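Local coordinates for hypothetical protein (Parabacteroides merdae, PDB 4OO3) that is of unknown function but is probably an NAD(P)-dependent oxidoreductase, joining a Rossmann-fold dinucleotide-binding domain to a C-terminal domain built on a large mixed beta-sheet, at residues 318-323 with 327-332; 161-166 with 340-345; 171-176 with 180-185. One frame throughout, in Å; residues are numbered along the deposited sequence. Where two conformers were deposited one is given.

Contact 1. Residues 318-323 with 327-332; sequences FSVMKG and DLVIRQ
V320 and V329 face each other as a non-hydrogen-bonded pair at the middle of an antiparallel beta hairpin, strands 316-322 and 326-332, inside the mixed sheet of the C-terminal domain. Their side chains lie side by side, V320 CG1 4.1 Å from V329 CG2. The other methyl of V329, CG1, is kept busy twice: F318 CE1, in one of the two conformers of that ring, meets it at 3.9 Å, and it also sits over the centre of the R331 guanidinium, 3.7 Å above that plane. In this conformer the CG of F318 is anti to the backbone N (chi1 164°), which leans the ring across the neighbouring strand. On the other face of the sheet M321, a selenomethionine, lays CG against CB of L328, and both side chains also pack on Y170; beyond them S319 OG rests 3.2 Å from I330 CG1.

Two hydrogen-bonded pairs, S319 with I330 and M321 with L328, stitch the backbones with four N-H...O bonds. The straightest runs from L328 N to M321 O, 3.0 Å at 166°.

Polar groups close both ends. R331 finds its main partner in E345, a salt bridge to the next strand. Near the turn, K322 and D327 run alongside each other, but it is the aliphatic CG of K322 that touches the carboxylate, while a water donates to both G323 O and D327 OD1, 2.6 Å from the latter.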
loop_
_atom_site.group_PDB
_atom_site.type_symbol
_atom_site.label_atom_id
_atom_site.label_comp_id
_atom_site.label_asym_id
_atom_site.label_seq_id
_atom_site.Cartn_x
_atom_site.Cartn_y
_atom_site.Cartn_z
ATOM N N PHE A 318 13.652 6.081 -4.188
ATOM C CA PHE A 318 14.957 5.459 -4.427
ATOM C C PHE A 318 15.037 4.194 -3.609
ATOM O O PHE A 318 14.639 4.185 -2.444
ATOM C CB PHE A 318 16.113 6.382 -4.021
ATOM C CG PHE A 318 17.450 5.676 -3.890
ATOM C CD1 PHE A 318 18.212 5.384 -5.010
ATOM C CD2 PHE A 318 17.945 5.313 -2.643
ATOM C CE1 PHE A 318 19.434 4.747 -4.894
ATOM C CE2 PHE A 318 19.163 4.674 -2.521
ATOM C CZ PHE A 318 19.909 4.396 -3.650
ATOM N N SER A 319 15.550 3.127 -4.216
ATOM C CA SER A 319 15.738 1.869 -3.510
ATOM C C SER A 319 16.931 1.086 -4.030
ATOM O O SER A 319 17.325 1.213 -5.199
ATOM C CB SER A 319 14.482 1.003 -3.599
ATOM O OG SER A 319 14.248 0.566 -4.924
ATOM N N VAL A 320 17.494 0.274 -3.143
ATOM C CA VAL A 320 18.579 -0.632 -3.487
ATOM C C VAL A 320 18.305 -1.977 -2.840
ATOM O O VAL A 320 17.838 -2.037 -1.702
ATOM C CB VAL A 320 19.935 -0.142 -2.949
ATOM C CG1 VAL A 320 21.075 -0.901 -3.613
ATOM C CG2 VAL A 320 20.094 1.349 -3.167
HETATM N N MSE A 321 18.594 -3.050 -3.564
HETATM C CA MSE A 321 18.662 -4.377 -2.952
HETATM C C MSE A 321 19.958 -4.974 -3.423
HETATM O O MSE A 321 20.204 -5.100 -4.622
HETATM C CB MSE A 321 17.418 -5.240 -3.173
HETATM C CG MSE A 321 16.916 -5.373 -4.598
HETATM SE SE MSE A 321 15.250 -6.446 -4.565
HETATM C CE MSE A 321 16.024 -8.192 -4.108
ATOM N N LYS A 322 20.806 -5.322 -2.459
ATOM C CA LYS A 322 22.195 -5.652 -2.729
ATOM C C LYS A 322 22.390 -7.152 -2.780
ATOM O O LYS A 322 22.124 -7.851 -1.809
ATOM C CB LYS A 322 23.102 -5.021 -1.666
ATOM C CG LYS A 322 23.018 -3.501 -1.649
ATOM C CD LYS A 322 24.254 -2.851 -1.055
ATOM C CE LYS A 322 24.358 -3.143 0.428
ATOM N NZ LYS A 322 25.104 -2.088 1.172
ATOM N N GLY A 323 22.825 -7.640 -3.939
ATOM C CA GLY A 323 23.152 -9.052 -4.126
ATOM C C GLY A 323 24.653 -9.208 -4.222
ATOM O O GLY A 323 25.363 -8.233 -4.469
ATOM N N ASP A 327 23.840 -4.884 -7.414
ATOM C CA ASP A 327 22.780 -4.078 -6.817
ATOM C C ASP A 327 21.685 -3.830 -7.853
ATOM O O ASP A 327 21.972 -3.428 -8.985
ATOM C CB ASP A 327 23.319 -2.720 -6.351
ATOM C CG ASP A 327 24.361 -2.837 -5.252
ATOM O OD1 ASP A 327 24.398 -3.871 -4.557
ATOM O OD2 ASP A 327 25.152 -1.883 -5.082
ATOM N N LEU A 328 20.437 -4.071 -7.462
ATOM C CA LEU A 328 19.276 -3.678 -8.265
ATOM C C LEU A 328 18.734 -2.368 -7.702
ATOM O O LEU A 328 18.401 -2.289 -6.523
ATOM C CB LEU A 328 18.194 -4.753 -8.221
ATOM C CG LEU A 328 18.636 -6.141 -8.661
ATOM C CD1 LEU A 328 17.510 -7.136 -8.427
ATOM C CD2 LEU A 328 19.069 -6.130 -10.117
ATOM N N VAL A 329 18.636 -1.355 -8.552
ATOM C CA VAL A 329 18.419 0.019 -8.101
ATOM C C VAL A 329 17.237 0.640 -8.831
ATOM O O VAL A 329 17.172 0.597 -10.058
ATOM C CB VAL A 329 19.682 0.883 -8.353
ATOM C CG1 VAL A 329 19.431 2.358 -8.026
ATOM C CG2 VAL A 329 20.856 0.346 -7.548
ATOM N N ILE A 330 16.310 1.210 -8.065
ATOM C CA ILE A 330 15.241 2.026 -8.616
ATOM C C ILE A 330 15.602 3.484 -8.389
ATOM O O ILE A 330 15.973 3.865 -7.280
ATOM C CB ILE A 330 13.893 1.796 -7.919
ATOM C CG1 ILE A 330 13.479 0.323 -7.971
ATOM C CG2 ILE A 330 12.818 2.671 -8.549
ATOM C CD1 ILE A 330 13.129 -0.169 -9.352
ATOM N N ARG A 331 15.500 4.282 -9.446
ATOM C CA ARG A 331 15.542 5.731 -9.331
ATOM C C ARG A 331 14.235 6.295 -9.846
ATOM O O ARG A 331 13.711 5.850 -10.875
ATOM C CB ARG A 331 16.702 6.309 -10.121
ATOM C CG ARG A 331 18.068 5.936 -9.568
ATOM C CD ARG A 331 19.170 6.362 -10.521
ATOM N NE ARG A 331 20.230 5.364 -10.572
ATOM C CZ ARG A 331 21.174 5.214 -9.650
ATOM N NH1 ARG A 331 21.214 6.001 -8.582
ATOM N NH2 ARG A 331 22.087 4.265 -9.798
ATOM N N GLN A 332 13.701 7.260 -9.103
ATOM C CA GLN A 332 12.485 7.961 -9.478
ATOM C C GLN A 332 12.591 9.399 -8.980
ATOM O O GLN A 332 12.086 9.750 -7.916
ATOM C CB GLN A 332 11.266 7.261 -8.892
ATOM C CG GLN A 332 9.951 7.889 -9.302
ATOM C CD GLN A 332 8.801 7.383 -8.473
ATOM O OE1 GLN A 332 8.480 6.196 -8.504
ATOM N NE2 GLN A 332 8.174 8.279 -7.717
HETATM O O HOH W 1 25.980 -5.712 -3.552
#

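Contact 2. Residues 161-166 with 340-345; sequences RELSTI and PELFVE
L163, L342 and V344 make this contact between them, and it is wholly apolar. One methyl of the helix residue does the touching: L163 CD1 is 4.0 Å from L342 CD2 and equally 4.0 Å from V344 CG2. The two leucines reach toward each other tip to tip, whereas the valine is met at a slant. Alternation along the strand explains the spacing, since L342 and V344 both point at the helix and F343, between them, turns to the other face, where it makes a cation-pi contact with R331. With CG anti to the carbonyl carbon (chi1 -69°) and CD1 held out at the end of an extended chi2, L163 places its methyl between the two strand residues. V385 and V366 also pack on L163, so the small patch belongs to a larger apolar layer between helix 155-164 and the mixed sheet.

The hydrogen bonds within 161-166 lie at the end of the helix, and none joins it to the strand. S164 OG donates to R161 O at 2.8 Å, from above the carbonyl plane. At the next residue, E162 O accepts from T165 N at 3.2 Å. I166 N then bonds to L163 O as the chain leaves the helix.

Charged groups lie outside the patch: E162 pairs with K365, R161 with D234.

Helix and strand thus meet here through methyl groups alone, by dispersion and the exclusion of water, without the directional bonds that would fix one exact register between them.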
loop_
_atom_site.group_PDB
_atom_site.type_symbol
_atom_site.label_atom_id
_atom_site.label_comp_id
_atom_site.label_asym_id
_atom_site.label_seq_id
_atom_site.Cartn_x
_atom_site.Cartn_y
_atom_site.Cartn_z
ATOM N N ARG A 161 11.902 -8.130 -8.422
ATOM C CA ARG A 161 11.641 -9.479 -7.905
ATOM C C ARG A 161 12.190 -10.558 -8.841
ATOM O O ARG A 161 12.859 -11.489 -8.387
ATOM C CB ARG A 161 10.133 -9.680 -7.696
ATOM C CG ARG A 161 9.689 -11.058 -7.205
ATOM C CD ARG A 161 8.219 -10.990 -6.813
ATOM N NE ARG A 161 7.524 -12.279 -6.825
ATOM C CZ ARG A 161 6.986 -12.888 -5.762
ATOM N NH1 ARG A 161 7.053 -12.368 -4.542
ATOM N NH2 ARG A 161 6.370 -14.048 -5.921
ATOM N N GLU A 162 11.908 -10.424 -10.138
ATOM C CA GLU A 162 12.340 -11.416 -11.128
ATOM C C GLU A 162 13.848 -11.519 -11.217
ATOM O O GLU A 162 14.397 -12.618 -11.157
ATOM C CB GLU A 162 11.763 -11.123 -12.517
ATOM C CG GLU A 162 10.753 -12.166 -12.978
ATOM C CD GLU A 162 11.401 -13.478 -13.378
ATOM O OE1 GLU A 162 12.450 -13.453 -14.058
ATOM O OE2 GLU A 162 10.856 -14.539 -13.022
ATOM N N LEU A 163 14.507 -10.367 -11.347
ATOM C CA LEU A 163 15.957 -10.317 -11.487
ATOM C C LEU A 163 16.687 -10.829 -10.245
ATOM O O LEU A 163 17.742 -11.457 -10.362
ATOM C CB LEU A 163 16.411 -8.895 -11.819
ATOM C CG LEU A 163 16.025 -8.361 -13.203
ATOM C CD1 LEU A 163 16.537 -6.938 -13.360
ATOM C CD2 LEU A 163 16.570 -9.238 -14.316
ATOM N N SER A 164 16.124 -10.566 -9.068
ATOM C CA SER A 164 16.731 -10.977 -7.805
ATOM C C SER A 164 16.742 -12.492 -7.620
ATOM O O SER A 164 17.565 -13.016 -6.869
ATOM C CB SER A 164 16.008 -10.331 -6.626
ATOM O OG SER A 164 14.735 -10.924 -6.398
ATOM N N THR A 165 15.822 -13.184 -8.293
ATOM C CA THR A 165 15.760 -14.649 -8.270
ATOM C C THR A 165 16.654 -15.328 -9.317
ATOM O O THR A 165 16.663 -16.554 -9.402
ATOM C CB THR A 165 14.323 -15.153 -8.496
ATOM O OG1 THR A 165 13.842 -14.664 -9.750
ATOM C CG2 THR A 165 13.400 -14.687 -7.380
ATOM N N ILE A 166 17.399 -14.549 -10.101
ATOM C CA ILE A 166 18.309 -15.103 -11.112
ATOM C C ILE A 166 19.762 -14.974 -10.628
ATOM O O ILE A 166 20.352 -13.899 -10.714
ATOM C CB ILE A 166 18.138 -14.406 -12.480
ATOM C CG1 ILE A 166 16.669 -14.451 -12.913
ATOM C CG2 ILE A 166 19.005 -15.084 -13.531
ATOM C CD1 ILE A 166 16.356 -13.660 -14.166
ATOM N N PRO A 340 9.422 5.634 -12.199
ATOM C CA PRO A 340 10.464 4.710 -11.725
ATOM C C PRO A 340 11.221 4.007 -12.856
ATOM O O PRO A 340 10.605 3.545 -13.820
ATOM C CB PRO A 340 9.688 3.698 -10.864
ATOM C CG PRO A 340 8.271 3.801 -11.301
ATOM C CD PRO A 340 8.070 5.209 -11.786
ATOM N N GLU A 341 12.548 3.966 -12.735
ATOM C CA GLU A 341 13.406 3.263 -13.675
ATOM C C GLU A 341 14.299 2.322 -12.890
ATOM O O GLU A 341 14.776 2.672 -11.809
ATOM C CB GLU A 341 14.280 4.239 -14.477
ATOM C CG GLU A 341 13.525 5.234 -15.353
ATOM C CD GLU A 341 12.691 4.589 -16.454
ATOM O OE1 GLU A 341 12.902 3.397 -16.766
ATOM O OE2 GLU A 341 11.812 5.283 -17.014
ATOM N N LEU A 342 14.524 1.135 -13.449
ATOM C CA LEU A 342 15.287 0.073 -12.795
ATOM C C LEU A 342 16.686 -0.037 -13.401
ATOM O O LEU A 342 16.847 0.056 -14.619
ATOM C CB LEU A 342 14.536 -1.259 -12.940
ATOM C CG LEU A 342 15.169 -2.548 -12.399
ATOM C CD1 LEU A 342 15.498 -2.472 -10.914
ATOM C CD2 LEU A 342 14.228 -3.712 -12.682
ATOM N N PHE A 343 17.690 -0.227 -12.543
ATOM C CA PHE A 343 19.076 -0.405 -12.975
ATOM C C PHE A 343 19.724 -1.645 -12.351
ATOM O O PHE A 343 19.423 -2.011 -11.218
ATOM C CB PHE A 343 19.904 0.835 -12.621
ATOM C CG PHE A 343 19.444 2.092 -13.307
ATOM C CD1 PHE A 343 18.392 2.831 -12.795
ATOM C CD2 PHE A 343 20.067 2.536 -14.466
ATOM C CE1 PHE A 343 17.960 3.982 -13.427
ATOM C CE2 PHE A 343 19.644 3.694 -15.103
ATOM C CZ PHE A 343 18.590 4.419 -14.581
ATOM N N VAL A 344 20.614 -2.278 -13.114
ATOM C CA VAL A 344 21.466 -3.363 -12.633
ATOM C C VAL A 344 22.892 -2.835 -12.537
ATOM O O VAL A 344 23.458 -2.387 -13.532
ATOM C CB VAL A 344 21.463 -4.560 -13.608
ATOM C CG1 VAL A 344 22.438 -5.643 -13.145
ATOM C CG2 VAL A 344 20.055 -5.118 -13.765
ATOM N N GLU A 345 23.472 -2.893 -11.343
ATOM C CA GLU A 345 24.805 -2.353 -11.106
ATOM C C GLU A 345 25.702 -3.442 -10.550
ATOM O O GLU A 345 25.479 -3.930 -9.445
ATOM C CB GLU A 345 24.728 -1.174 -10.132
ATOM C CG GLU A 345 23.606 -0.202 -10.460
ATOM C CD GLU A 345 23.767 1.159 -9.798
ATOM O OE1 GLU A 345 24.561 1.281 -8.840
ATOM O OE2 GLU A 345 23.094 2.108 -10.243
#

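Contact 3. Residues 171-176 with 180-185; sequences GEQLKG and EPAIVK
Q173 and A182 meet where the amide nitrogen of the glutamine points end-on at the methyl of the alanine, NE2 3.8 Å from A182 CB. The same nitrogen lies 3.9 Å from CG1 of I183, whose side chain crosses that of Q173 at about a right angle. The glutamine chain starts anti to the backbone N (chi1 173°) and then bends at chi2 (64°), which turns the amide toward the carbonyl of the next residue. There NE2 donates to L174 O, 2.8 Å away and almost straight at 166°; the acceptor lies close to the amide plane, and the N-H approaches along a carbonyl lone pair. OE1 is taken by the hydroxyl of Y170, so both ends of the amide are held and its rotation is fixed.

The loop 171-176 follows helix 167-170 and leads, after a short turn, into strand 183-190 of the mixed sheet; A182 and L174 both bond through their backbones to K322 of the adjoining strand. Were Q173 replaced by an alanine, L174 O and the Y170 hydroxyl would probably lose these partners and a gap would open beside A182 and I183.

A182 aims its methyl at the loop, with L174 O 3.2 Å from CB and the side chain of L174 passing more distantly. Farther along, G176 lays its CA 3.5 Å from E180 O, at a place where a side chain would run into the backbone of A182.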
loop_
_atom_site.group_PDB
_atom_site.type_symbol
_atom_site.label_atom_id
_atom_site.label_comp_id
_atom_site.label_asym_id
_atom_site.label_seq_id
_atom_site.Cartn_x
_atom_site.Cartn_y
_atom_site.Cartn_z
ATOM N N GLY A 171 23.203 -12.818 -7.906
ATOM C CA GLY A 171 24.007 -13.560 -6.957
ATOM C C GLY A 171 23.133 -13.947 -5.789
ATOM O O GLY A 171 21.946 -14.204 -5.953
ATOM N N GLU A 172 23.725 -13.983 -4.604
ATOM C CA GLU A 172 23.017 -14.323 -3.379
ATOM C C GLU A 172 22.582 -13.013 -2.737
ATOM O O GLU A 172 23.200 -11.975 -2.976
ATOM C CB GLU A 172 23.964 -15.095 -2.459
ATOM C CG GLU A 172 23.320 -15.849 -1.309
ATOM C CD GLU A 172 24.361 -16.454 -0.373
ATOM O OE1 GLU A 172 25.279 -17.156 -0.858
ATOM O OE2 GLU A 172 24.272 -16.227 0.851
ATOM N N GLN A 173 21.525 -13.054 -1.932
ATOM C CA GLN A 173 21.073 -11.868 -1.201
ATOM C C GLN A 173 22.037 -11.577 -0.045
ATOM O O GLN A 173 22.246 -12.419 0.832
ATOM C CB GLN A 173 19.645 -12.063 -0.665
ATOM C CG GLN A 173 19.142 -10.959 0.265
ATOM C CD GLN A 173 19.032 -9.609 -0.420
ATOM O OE1 GLN A 173 18.336 -9.478 -1.422
ATOM N NE2 GLN A 173 19.712 -8.593 0.124
ATOM N N LEU A 174 22.621 -10.385 -0.040
ATOM C CA LEU A 174 23.513 -10.014 1.047
ATOM C C LEU A 174 22.702 -9.658 2.280
ATOM O O LEU A 174 21.532 -9.286 2.176
ATOM C CB LEU A 174 24.420 -8.860 0.624
ATOM C CG LEU A 174 25.311 -9.165 -0.582
ATOM C CD1 LEU A 174 26.250 -8.007 -0.868
ATOM C CD2 LEU A 174 26.099 -10.443 -0.359
ATOM N N LYS A 175 23.322 -9.792 3.446
ATOM C CA LYS A 175 22.662 -9.530 4.729
ATOM C C LYS A 175 22.816 -8.071 5.143
ATOM O O LYS A 175 21.939 -7.508 5.797
ATOM C CB LYS A 175 23.260 -10.403 5.836
ATOM C CG LYS A 175 23.381 -11.882 5.504
ATOM C CD LYS A 175 22.162 -12.698 5.874
ATOM C CE LYS A 175 22.523 -14.173 5.888
ATOM N NZ LYS A 175 21.422 -14.999 5.336
ATOM N N GLY A 176 23.952 -7.474 4.801
ATOM C CA GLY A 176 24.228 -6.106 5.190
ATOM C C GLY A 176 24.280 -5.984 6.701
ATOM O O GLY A 176 24.469 -6.975 7.413
ATOM N N GLU A 180 25.138 -0.424 7.274
ATOM C CA GLU A 180 24.900 -0.411 5.828
ATOM C C GLU A 180 23.895 -1.501 5.406
ATOM O O GLU A 180 24.277 -2.623 5.060
ATOM C CB GLU A 180 26.217 -0.535 5.065
ATOM C CG GLU A 180 26.172 0.145 3.709
ATOM C CD GLU A 180 27.525 0.182 3.033
ATOM O OE1 GLU A 180 27.878 -0.806 2.352
ATOM O OE2 GLU A 180 28.227 1.207 3.178
ATOM N N PRO A 181 22.598 -1.170 5.449
ATOM C CA PRO A 181 21.545 -2.123 5.100
ATOM C C PRO A 181 21.671 -2.667 3.685
ATOM O O PRO A 181 22.130 -1.961 2.795
ATOM C CB PRO A 181 20.270 -1.295 5.225
ATOM C CG PRO A 181 20.607 -0.231 6.208
ATOM C CD PRO A 181 22.045 0.098 5.954
ATOM N N ALA A 182 21.263 -3.920 3.500
ATOM C CA ALA A 182 21.305 -4.584 2.196
ATOM C C ALA A 182 20.073 -4.255 1.357
ATOM O O ALA A 182 20.080 -4.427 0.141
ATOM C CB ALA A 182 21.432 -6.093 2.373
ATOM N N ILE A 183 19.006 -3.807 2.015
ATOM C CA ILE A 183 17.791 -3.401 1.327
ATOM C C ILE A 183 17.414 -2.032 1.877
ATOM O O ILE A 183 17.406 -1.831 3.089
ATOM C CB ILE A 183 16.652 -4.434 1.501
ATOM C CG1 ILE A 183 17.102 -5.810 0.992
ATOM C CG2 ILE A 183 15.410 -3.989 0.746
ATOM C CD1 ILE A 183 16.093 -6.924 1.193
ATOM N N VAL A 184 17.150 -1.087 0.974
ATOM C CA VAL A 184 16.866 0.301 1.335
ATOM C C VAL A 184 15.754 0.832 0.432
ATOM O O VAL A 184 15.888 0.759 -0.781
ATOM C CB VAL A 184 18.119 1.185 1.160
ATOM C CG1 VAL A 184 17.797 2.643 1.464
ATOM C CG2 VAL A 184 19.261 0.699 2.051
ATOM N N LYS A 185 14.669 1.353 1.023
ATOM C CA LYS A 185 13.555 1.979 0.272
ATOM C C LYS A 185 13.124 3.304 0.899
ATOM O O LYS A 185 12.738 3.358 2.067
ATOM C CB LYS A 185 12.345 1.052 0.202
ATOM C CG LYS A 185 12.641 -0.228 -0.547
ATOM C CD LYS A 185 11.429 -1.133 -0.673
ATOM C CE LYS A 185 11.836 -2.461 -1.293
ATOM N NZ LYS A 185 12.259 -2.319 -2.712
#

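All three contacts lie in the C-terminal domain, on the same side of the chain's centre, and reach one mixed sheet. Contact 1 supplies two adjacent strands at its middle; strand 341-346 of contact 2 flanks them on one side and strand 183-190 of contact 3 on the other. Centre to centre, contact 1 is about 8 Å from contact 2 and about 10 Å from contact 3, whereas contacts 2 and 3 are about 13 Å apart and do not touch. Along the chain, contact 3 closes before contact 1 opens, and both fall between the two segments of contact 2. Helix 155-164 is thereby packed against a face of the sheet, on a strand far along the sequence.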